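Local atomic coordinates of tumor necrosis factor receptor superfamily member 16 (Rattus norvegicus, PDB entry 1SG1), a protein that binds neurotrophins such as nerve growth factor at the cell surface through an elongated extracellular part built of cysteine-rich repeats. Residues C[66-71]-C[78-83]; C[84-89]-C[113-118]; C[99-104]-C[128-133]; C[124-129]-C[155-160]. All coordinates share one frame; numbering follows the deposited sequence.

Contact 1 (C[66-71]-C[78-83]); sequences SMSAPC and VCRCAY
Ser-66 grips Arg-80 O twice. Its backbone N donates an almost straight bond of 2.7 Å to Arg-80 O, and its OG adds a longer one, 3.2 Å to the same Arg-80 O, from above the carbonyl plane. That second bond depends on OG sitting between the backbone N and the carbonyl carbon (chi1 69°), which also lays the hydroxyl beside Ala-82 CA. Arg-80 N returns a bond to Ser-66 O. Two residues on, Ser-68 CB lies over one face of the Arg-80 guanidinium, whose chain bends at chi3 (-93°) to bring it there; Ser-68 CB is 3.6 Å from Arg-80 NE. Ala-69 CB rests against the CB and CG2 of Val-78, 3.6 Å from Val-78 CB. The backbone between these pairs is irregular: Ser-68 N (2.8 Å) and Ala-69 N (3.0 Å) both donate to Val-78 O, from the same face of its plane, and Val-78 N answers to Ala-69 O. Met-67 and Cys-79 put their side chains on the other face of the sheet, where Cys-79 is tied to Cys-61. Ser-68 and Ala-69 facing Val-78 form a classic beta bulge in the antiparallel hairpin of strands 65-69 and 78-81, part of the disulfide-rich TNF receptor repeats.

Contact 2 (C[84-89]-C[113-118]); sequences GYYQDE and KQNTVC
Asn-115 lies flat over the Tyr-86 ring. Its CB stands 3.3 Å from the centroid of the Tyr-86 ring and only 8° off the ring normal, a CH-pi contact over the middle of the face. From there the amide runs on across the ring, its plane tilted 16° from that of the phenol, so that Asn-115 CG comes to 3.5 Å from Tyr-86 CE2. The ring meets the amide because Tyr-86 CG is placed between its backbone N and carbonyl carbon (chi1 74°). Tyr-86 CB itself lies 3.5 Å from Gln-114 O, and Lys-113 O approaches the ring at its edge, near the plane. The amide is held from beyond the ring by Ser-98 N, which donates to Asn-115 OD1. Separately, Gln-114 NE2 bonds to the backbone carbonyl O of Asn-115 at 2.7 Å, nearly straight. Glu-89 and Lys-113 run side by side in the same direction at the outer margin, although the glutamate is poorly ordered. Asn-115 lies three residues before Cys-118, the last cysteine of its repeat; its packing on Tyr-86 is consistent with the shared fold of the TNF receptor cysteine-rich repeats, since the next repeat has an equivalent pair, Tyr-126 with Asp-157.

Contact 3 (C[99-104]-C[128-133]); sequences VCEVGS and DEANHV
Segments 99-104 and 128-133 run antiparallel, with end-to-end directions 172° apart, yet neither forms a regular strand. A single bridge joins them: Cys-100 N donates to Asn-131 O at 2.8 Å, from above the carbonyl plane, and Asn-131 N returns a weak bond of 3.4 Å to Cys-100 O. Beside it, Ala-130 CA points its hydrogen at Cys-100 O in a CA-H...O contact. Segment 99-104 then reverses in a type II beta turn from Glu-101 to Ser-104, with Gly-103 taking the positive phi (86°) such a turn needs at its third position.

The side chains meet mainly round Ala-130. Val-99 CG2 comes within 4.1 Å of Ala-130 CB, and Glu-101, bent at chi2 (-71°), brings OE1 to 3.8 Å from the same Ala-130 CB. Val-102 sits farther along, CG2 being 3.6 Å from Asp-128 O. Cys-100 CB packs against Asn-131 O, 3.6 Å away, and its sulfur is bonded to Cys-118. The Asn-131 side chain turns from the bridge and uses OD1 on the backbone, accepting from Asp-134 N and, weakly, from Val-133 N.

On the surface of the chain, the contact joins the loop between strands 94-96 and 104-108 to the loop between strands 125-126 and 137-138; Thr-116 borders Cys-100 and His-132, and Trp-155 packs against Val-102.

Contact 4 (C[124-129]-C[155-160]); sequences GTYSDE and WADAEC
Tyr-126 and Asp-157 carry the CH-pi part of this contact. Asp-157 CB stands over one face of the Tyr-126 ring, 3.4 Å from the Tyr-126 ring centroid and displaced toward the rim, closest to Tyr-126 CZ and CE2 at 3.3 Å each. The carboxylate plane is turned 20° from the ring plane, so the acid extends shallowly across the phenol. With its CG opposite the backbone N (chi1 177°), Asp-157 directs the carboxylate over the outer half of the ring. The aromatic group itself is swung between its own backbone N and carbonyl carbon (chi1 72°), which leaves Tyr-126 CD2 3.4 Å from Asp-157 N. A different part of the ring, its edge, faces Asp-128 CG in the ring plane.

A tyrosine at the start of a cysteine-rich repeat, covered by a polar residue three positions before the repeat's last cysteine, recurs in this TNF receptor chain: here strand 125-126 supports the tyrosine and Cys-160, bonded to Cys-142, ends the covering segment.

Polar contacts are backbone-led. Trp-155 CA approaches Ser-127 O at 3.6 Å in a CA-H...O contact, beside the carbonyl oxygens Ser-127 O and Trp-155 O, which lie 3.2 Å apart, two acceptors with no bond between them. The charged ends of Asp-128 and Asp-157 are not in contact; their OD2 atoms are 5.8 Å apart, and the like charges would probably disfavour a closer approach. Asp-157 OD1 accepts a hydrogen bond from Thr-140 N, and Ser-127 OG is hydrogen-bonded to Ser-104 O.

How the contacts relate
From the N terminus, contact 1 closes the short hairpin between strands 65-69 and 78-81, and only three residues separate that second strand from strand 85-87, where contact 2 begins. Contact 2 bridges 84-89 to 113-118 within one cysteine-rich region. Contact 3 crosses it, since 99-104 lies inside the loop of contact 2 and 128-133 beyond it; the Cys-100 to Cys-118 disulfide fastens the two together. With 99-104 in region 81-118 and 128-133 in region 121-160, contact 3 joins successive cysteine-rich regions, and Tyr-83 of contact 1 packs on its Val-133. Contact 4 opens at 124; the end of its first segment, Asp-128 and Glu-129, starts 128-133 of contact 3, and it binds the last region to its end at 155-160.

Contact 1 (C[66-71]-C[78-83])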
# COMPACT_ATOMS: atom_id res chain seq x y z
N SER C 66 3.69 -12.40 -4.65
CA SER C 66 3.30 -11.15 -5.26
C SER C 66 4.15 -9.97 -4.79
O SER C 66 4.63 -9.90 -3.66
CB SER C 66 1.83 -10.86 -4.97
OG SER C 66 1.64 -10.57 -3.60
N MET C 67 4.29 -9.01 -5.68
CA MET C 67 5.07 -7.84 -5.40
C MET C 67 4.48 -7.08 -4.23
O MET C 67 3.31 -6.75 -4.20
CB MET C 67 5.13 -6.98 -6.66
CG MET C 67 5.75 -5.61 -6.49
SD MET C 67 6.01 -4.84 -8.10
CE MET C 67 7.57 -5.57 -8.48
N SER C 68 5.31 -6.84 -3.24
CA SER C 68 4.91 -6.09 -2.08
C SER C 68 5.67 -4.80 -2.17
O SER C 68 5.28 -3.80 -1.59
CB SER C 68 5.30 -6.82 -0.81
OG SER C 68 5.08 -5.96 0.28
N ALA C 69 6.76 -4.84 -2.93
CA ALA C 69 7.63 -3.69 -3.14
C ALA C 69 8.32 -3.79 -4.51
O ALA C 69 8.90 -4.81 -4.86
CB ALA C 69 8.66 -3.62 -2.03
N PRO C 70 8.24 -2.73 -5.32
CA PRO C 70 8.91 -2.84 -6.62
C PRO C 70 10.41 -2.53 -6.56
O PRO C 70 10.90 -1.83 -5.66
CB PRO C 70 8.14 -1.87 -7.49
CG PRO C 70 7.84 -0.78 -6.54
CD PRO C 70 7.43 -1.50 -5.26
N CYS C 71 11.13 -3.04 -7.54
CA CYS C 71 12.56 -2.83 -7.59
C CYS C 71 12.99 -1.47 -8.11
O CYS C 71 12.59 -1.06 -9.20
CB CYS C 71 13.19 -3.90 -8.45
SG CYS C 71 14.94 -4.18 -8.10
N VAL C 78 10.59 -6.56 -3.09
CA VAL C 78 10.19 -7.43 -2.02
C VAL C 78 8.91 -8.14 -2.46
O VAL C 78 8.05 -7.56 -3.10
CB VAL C 78 9.98 -6.66 -0.71
CG1 VAL C 78 9.88 -7.63 0.42
CG2 VAL C 78 11.16 -5.70 -0.46
N CYS C 79 8.84 -9.43 -2.13
CA CYS C 79 7.73 -10.29 -2.48
C CYS C 79 7.08 -10.95 -1.29
O CYS C 79 7.75 -11.41 -0.39
CB CYS C 79 8.19 -11.40 -3.41
SG CYS C 79 9.02 -10.88 -4.94
N ARG C 80 5.76 -11.02 -1.29
CA ARG C 80 5.02 -11.67 -0.21
C ARG C 80 3.97 -12.58 -0.82
O ARG C 80 3.67 -12.47 -2.00
CB ARG C 80 4.36 -10.61 0.68
CG ARG C 80 5.27 -10.10 1.79
CD ARG C 80 4.52 -9.27 2.84
NE ARG C 80 4.51 -7.84 2.56
CZ ARG C 80 3.41 -7.10 2.48
NH1 ARG C 80 2.21 -7.65 2.66
NH2 ARG C 80 3.50 -5.80 2.24
N CYS C 81 3.43 -13.50 -0.04
CA CYS C 81 2.39 -14.37 -0.58
C CYS C 81 1.16 -13.55 -0.96
O CYS C 81 0.75 -12.67 -0.22
CB CYS C 81 1.99 -15.43 0.45
SG CYS C 81 3.26 -16.70 0.71
N ALA C 82 0.60 -13.85 -2.13
CA ALA C 82 -0.59 -13.17 -2.64
C ALA C 82 -1.74 -13.02 -1.61
O ALA C 82 -1.74 -13.65 -0.55
CB ALA C 82 -1.10 -13.90 -3.89
N TYR C 83 -2.72 -12.19 -1.95
CA TYR C 83 -3.85 -11.93 -1.07
C TYR C 83 -4.47 -13.14 -0.38
O TYR C 83 -4.52 -13.20 0.86
CB TYR C 83 -4.95 -11.17 -1.82
CG TYR C 83 -6.18 -10.85 -0.97
CD1 TYR C 83 -7.41 -10.55 -1.58
CD2 TYR C 83 -6.13 -10.89 0.42
CE1 TYR C 83 -8.55 -10.31 -0.82
CE2 TYR C 83 -7.27 -10.66 1.19
CZ TYR C 83 -8.47 -10.37 0.57
OH TYR C 83 -9.60 -10.15 1.33

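Contact 2 (C[84-89]-C[113-118])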
# COMPACT_ATOMS: atom_id res chain seq x y z
N GLY C 84 -4.93 -14.11 -1.15
CA GLY C 84 -5.55 -15.27 -0.51
C GLY C 84 -4.69 -16.28 0.22
O GLY C 84 -5.20 -17.30 0.67
N TYR C 85 -3.40 -16.01 0.37
CA TYR C 85 -2.52 -16.96 1.04
C TYR C 85 -1.64 -16.30 2.06
O TYR C 85 -1.64 -15.10 2.19
CB TYR C 85 -1.60 -17.66 0.01
CG TYR C 85 -2.30 -18.12 -1.25
CD1 TYR C 85 -2.79 -17.19 -2.17
CD2 TYR C 85 -2.48 -19.47 -1.51
CE1 TYR C 85 -3.45 -17.61 -3.33
CE2 TYR C 85 -3.13 -19.91 -2.65
CZ TYR C 85 -3.61 -18.97 -3.56
OH TYR C 85 -4.26 -19.40 -4.71
N TYR C 86 -0.89 -17.13 2.79
CA TYR C 86 0.06 -16.68 3.81
C TYR C 86 1.31 -17.56 3.64
O TYR C 86 1.24 -18.62 3.07
CB TYR C 86 -0.53 -16.86 5.21
CG TYR C 86 -0.59 -18.29 5.69
CD1 TYR C 86 0.34 -18.78 6.60
CD2 TYR C 86 -1.56 -19.17 5.21
CE1 TYR C 86 0.31 -20.11 7.04
CE2 TYR C 86 -1.61 -20.49 5.63
CZ TYR C 86 -0.67 -20.96 6.55
OH TYR C 86 -0.74 -22.27 6.98
N GLN C 87 2.45 -17.12 4.16
CA GLN C 87 3.68 -17.88 4.04
C GLN C 87 3.91 -18.81 5.21
O GLN C 87 3.92 -18.38 6.36
CB GLN C 87 4.88 -16.94 3.89
CG GLN C 87 6.25 -17.61 4.01
CD GLN C 87 7.36 -16.85 3.27
OE1 GLN C 87 7.53 -15.64 3.44
NE2 GLN C 87 8.11 -17.57 2.44
N ASP C 88 4.10 -20.09 4.92
CA ASP C 88 4.36 -21.08 5.95
C ASP C 88 5.82 -20.89 6.39
O ASP C 88 6.74 -20.93 5.56
CB ASP C 88 4.12 -22.49 5.41
CG ASP C 88 4.38 -23.57 6.44
OD1 ASP C 88 5.54 -23.71 6.87
OD2 ASP C 88 3.42 -24.27 6.82
N GLU C 89 6.01 -20.68 7.69
CA GLU C 89 7.31 -20.44 8.31
C GLU C 89 8.52 -21.31 7.98
O GLU C 89 9.56 -20.81 7.58
CB GLU C 89 7.15 -20.40 9.83
CG GLU C 89 6.83 -19.02 10.37
CD GLU C 89 7.88 -17.99 9.98
OE1 GLU C 89 9.08 -18.23 10.27
OE2 GLU C 89 7.51 -16.96 9.38
N LYS C 113 3.08 -13.78 6.89
CA LYS C 113 3.51 -14.92 7.69
C LYS C 113 2.42 -15.45 8.62
O LYS C 113 2.57 -16.47 9.26
CB LYS C 113 4.72 -14.50 8.51
CG LYS C 113 4.50 -13.18 9.26
CD LYS C 113 3.60 -13.32 10.49
CE LYS C 113 3.57 -12.02 11.29
NZ LYS C 113 2.81 -12.17 12.57
N GLN C 114 1.32 -14.71 8.68
CA GLN C 114 0.21 -15.02 9.56
C GLN C 114 -1.01 -15.68 8.91
O GLN C 114 -1.65 -15.08 8.05
CB GLN C 114 -0.25 -13.73 10.24
CG GLN C 114 -1.40 -13.89 11.20
CD GLN C 114 -1.02 -14.67 12.44
OE1 GLN C 114 -0.13 -14.27 13.19
NE2 GLN C 114 -1.70 -15.79 12.66
N ASN C 115 -1.32 -16.90 9.32
CA ASN C 115 -2.51 -17.55 8.79
C ASN C 115 -3.67 -17.05 9.65
O ASN C 115 -3.48 -16.67 10.81
CB ASN C 115 -2.40 -19.08 8.86
CG ASN C 115 -3.68 -19.79 8.41
OD1 ASN C 115 -4.38 -19.34 7.51
ND2 ASN C 115 -3.96 -20.91 9.02
N THR C 116 -4.86 -17.04 9.05
CA THR C 116 -6.10 -16.64 9.69
C THR C 116 -6.30 -17.25 11.07
O THR C 116 -6.20 -18.47 11.23
CB THR C 116 -7.30 -17.12 8.87
OG1 THR C 116 -7.15 -16.72 7.52
CG2 THR C 116 -8.59 -16.56 9.43
N VAL C 117 -6.57 -16.40 12.06
CA VAL C 117 -6.88 -16.86 13.42
C VAL C 117 -8.40 -16.76 13.59
O VAL C 117 -8.94 -15.65 13.67
CB VAL C 117 -6.27 -15.98 14.50
CG1 VAL C 117 -6.76 -16.44 15.87
CG2 VAL C 117 -4.76 -16.03 14.43
N CYS C 118 -9.09 -17.90 13.65
CA CYS C 118 -10.55 -17.89 13.81
C CYS C 118 -11.08 -18.00 15.23
O CYS C 118 -10.35 -18.22 16.18
CB CYS C 118 -11.18 -18.98 12.97
SG CYS C 118 -10.94 -18.72 11.19

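Contact 3 (C[99-104]-C[128-133])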
# COMPACT_ATOMS: atom_id res chain seq x y z
N VAL C 99 -10.16 -20.60 6.64
CA VAL C 99 -11.42 -19.86 6.64
C VAL C 99 -12.18 -20.10 7.92
O VAL C 99 -12.15 -21.19 8.46
CB VAL C 99 -12.35 -20.25 5.44
CG1 VAL C 99 -11.54 -20.93 4.33
CG2 VAL C 99 -13.47 -21.16 5.91
N CYS C 100 -12.84 -19.06 8.42
CA CYS C 100 -13.64 -19.20 9.61
C CYS C 100 -14.98 -19.66 9.07
O CYS C 100 -15.73 -18.87 8.47
CB CYS C 100 -13.75 -17.87 10.34
SG CYS C 100 -12.14 -17.13 10.77
N GLU C 101 -15.25 -20.95 9.23
CA GLU C 101 -16.48 -21.56 8.75
C GLU C 101 -17.72 -20.89 9.34
O GLU C 101 -17.62 -20.03 10.22
CB GLU C 101 -16.50 -23.05 9.10
CG GLU C 101 -15.25 -23.82 8.68
CD GLU C 101 -15.16 -24.00 7.18
OE1 GLU C 101 -16.17 -23.73 6.51
OE2 GLU C 101 -14.09 -24.43 6.69
N VAL C 102 -18.89 -21.26 8.85
CA VAL C 102 -20.12 -20.70 9.39
C VAL C 102 -20.17 -21.05 10.88
O VAL C 102 -19.81 -22.16 11.28
CB VAL C 102 -21.36 -21.26 8.70
CG1 VAL C 102 -22.60 -20.68 9.33
CG2 VAL C 102 -21.33 -20.94 7.21
N GLY C 103 -20.58 -20.09 11.71
CA GLY C 103 -20.64 -20.34 13.13
C GLY C 103 -19.31 -20.07 13.76
O GLY C 103 -19.09 -20.33 14.94
N SER C 104 -18.41 -19.53 12.96
CA SER C 104 -17.04 -19.20 13.38
C SER C 104 -16.63 -17.85 12.76
O SER C 104 -16.97 -17.57 11.61
CB SER C 104 -16.10 -20.31 12.91
OG SER C 104 -14.77 -20.05 13.30
N ASP C 128 -22.60 -15.80 9.42
CA ASP C 128 -23.40 -16.25 8.30
C ASP C 128 -22.60 -16.97 7.22
O ASP C 128 -23.12 -17.84 6.54
CB ASP C 128 -24.06 -15.03 7.66
CG ASP C 128 -25.55 -15.12 7.67
OD1 ASP C 128 -26.08 -16.00 6.96
OD2 ASP C 128 -26.19 -14.32 8.38
N GLU C 129 -21.33 -16.61 7.07
CA GLU C 129 -20.55 -17.20 6.00
C GLU C 129 -19.20 -17.78 6.32
O GLU C 129 -18.67 -17.65 7.44
CB GLU C 129 -20.37 -16.16 4.89
CG GLU C 129 -21.67 -15.59 4.40
CD GLU C 129 -21.46 -14.29 3.68
OE1 GLU C 129 -20.78 -14.31 2.63
OE2 GLU C 129 -21.99 -13.26 4.16
N ALA C 130 -18.64 -18.42 5.30
CA ALA C 130 -17.33 -19.05 5.41
C ALA C 130 -16.29 -18.22 4.64
O ALA C 130 -16.28 -18.16 3.40
CB ALA C 130 -17.40 -20.49 4.87
N ASN C 131 -15.42 -17.55 5.38
CA ASN C 131 -14.38 -16.76 4.77
C ASN C 131 -13.36 -16.34 5.80
O ASN C 131 -13.40 -16.77 6.94
CB ASN C 131 -14.97 -15.55 4.04
CG ASN C 131 -15.91 -14.74 4.91
OD1 ASN C 131 -15.52 -14.19 5.94
ND2 ASN C 131 -17.16 -14.63 4.48
N HIS C 132 -12.42 -15.50 5.41
CA HIS C 132 -11.43 -15.08 6.37
C HIS C 132 -11.36 -13.57 6.52
O HIS C 132 -10.30 -13.01 6.69
CB HIS C 132 -10.06 -15.67 6.02
CG HIS C 132 -9.57 -15.31 4.65
ND1 HIS C 132 -8.89 -14.15 4.39
CD2 HIS C 132 -9.70 -15.95 3.47
CE1 HIS C 132 -8.61 -14.08 3.10
NE2 HIS C 132 -9.10 -15.16 2.52
N VAL C 133 -12.51 -12.92 6.49
CA VAL C 133 -12.59 -11.47 6.63
C VAL C 133 -13.71 -11.06 7.55
O VAL C 133 -13.67 -9.97 8.13
CB VAL C 133 -12.81 -10.77 5.27
CG1 VAL C 133 -11.63 -11.02 4.36
CG2 VAL C 133 -14.07 -11.26 4.62

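Contact 4 (C[124-129]-C[155-160])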
# COMPACT_ATOMS: atom_id res chain seq x y z
N GLY C 124 -24.38 -14.70 21.86
CA GLY C 124 -24.90 -13.45 21.33
C GLY C 124 -24.47 -13.01 19.95
O GLY C 124 -24.88 -11.95 19.50
N THR C 125 -23.64 -13.81 19.27
CA THR C 125 -23.18 -13.45 17.93
C THR C 125 -23.26 -14.62 16.97
O THR C 125 -23.44 -15.77 17.37
CB THR C 125 -21.72 -12.91 17.92
OG1 THR C 125 -20.79 -13.97 18.17
CG2 THR C 125 -21.56 -11.81 18.96
N TYR C 126 -23.11 -14.33 15.69
CA TYR C 126 -23.19 -15.37 14.69
C TYR C 126 -22.28 -15.04 13.53
O TYR C 126 -21.71 -13.95 13.46
CB TYR C 126 -24.61 -15.46 14.14
CG TYR C 126 -24.97 -14.29 13.25
CD1 TYR C 126 -25.11 -13.00 13.78
CD2 TYR C 126 -25.09 -14.45 11.87
CE1 TYR C 126 -25.37 -11.91 12.96
CE2 TYR C 126 -25.35 -13.36 11.04
CZ TYR C 126 -25.49 -12.09 11.59
OH TYR C 126 -25.76 -11.02 10.78
N SER C 127 -22.15 -16.00 12.63
CA SER C 127 -21.36 -15.84 11.44
C SER C 127 -22.14 -16.57 10.39
O SER C 127 -22.34 -17.76 10.47
CB SER C 127 -19.96 -16.45 11.56
OG SER C 127 -19.23 -16.26 10.36
N ASP C 128 -22.60 -15.80 9.42
CA ASP C 128 -23.40 -16.25 8.30
C ASP C 128 -22.60 -16.97 7.22
O ASP C 128 -23.12 -17.84 6.54
CB ASP C 128 -24.06 -15.03 7.66
CG ASP C 128 -25.55 -15.12 7.67
OD1 ASP C 128 -26.08 -16.00 6.96
OD2 ASP C 128 -26.19 -14.32 8.38
N GLU C 129 -21.33 -16.61 7.07
CA GLU C 129 -20.55 -17.20 6.00
C GLU C 129 -19.20 -17.78 6.32
O GLU C 129 -18.67 -17.65 7.44
CB GLU C 129 -20.37 -16.16 4.89
CG GLU C 129 -21.67 -15.59 4.40
CD GLU C 129 -21.46 -14.29 3.68
OE1 GLU C 129 -20.78 -14.31 2.63
OE2 GLU C 129 -21.99 -13.26 4.16
N TRP C 155 -24.61 -19.86 13.93
CA TRP C 155 -24.43 -19.88 12.48
C TRP C 155 -25.47 -19.14 11.64
O TRP C 155 -25.31 -18.98 10.44
CB TRP C 155 -24.28 -21.32 11.98
CG TRP C 155 -25.43 -22.19 12.25
CD1 TRP C 155 -26.50 -22.42 11.45
CD2 TRP C 155 -25.68 -22.90 13.46
NE1 TRP C 155 -27.41 -23.23 12.08
CE2 TRP C 155 -26.93 -23.54 13.32
CE3 TRP C 155 -24.97 -23.06 14.65
CZ2 TRP C 155 -27.48 -24.33 14.33
CZ3 TRP C 155 -25.52 -23.84 15.66
CH2 TRP C 155 -26.76 -24.47 15.49
N ALA C 156 -26.54 -18.69 12.25
CA ALA C 156 -27.53 -17.92 11.50
C ALA C 156 -28.15 -16.87 12.40
O ALA C 156 -28.50 -17.14 13.54
CB ALA C 156 -28.58 -18.82 10.91
N ASP C 157 -28.27 -15.66 11.88
CA ASP C 157 -28.86 -14.55 12.62
C ASP C 157 -30.37 -14.74 12.76
O ASP C 157 -30.99 -15.49 12.01
CB ASP C 157 -28.56 -13.23 11.90
CG ASP C 157 -29.21 -12.04 12.57
OD1 ASP C 157 -29.23 -11.95 13.82
OD2 ASP C 157 -29.69 -11.16 11.83
N ALA C 158 -30.96 -14.06 13.73
CA ALA C 158 -32.39 -14.14 13.97
C ALA C 158 -33.18 -13.53 12.80
O ALA C 158 -32.67 -12.73 12.04
CB ALA C 158 -32.73 -13.43 15.25
N GLU C 159 -34.43 -13.94 12.66
CA GLU C 159 -35.29 -13.42 11.61
C GLU C 159 -36.55 -12.82 12.22
O GLU C 159 -37.00 -13.27 13.27
CB GLU C 159 -35.67 -14.55 10.64
CG GLU C 159 -34.59 -14.87 9.63
CD GLU C 159 -34.86 -16.13 8.84
OE1 GLU C 159 -35.98 -16.26 8.29
OE2 GLU C 159 -33.95 -16.99 8.76
N CYS C 160 -37.10 -11.79 11.58
CA CYS C 160 -38.33 -11.18 12.08
C CYS C 160 -39.26 -10.78 10.93
O CYS C 160 -39.01 -11.14 9.79
CB CYS C 160 -37.99 -9.99 12.97
SG CYS C 160 -36.47 -10.25 13.93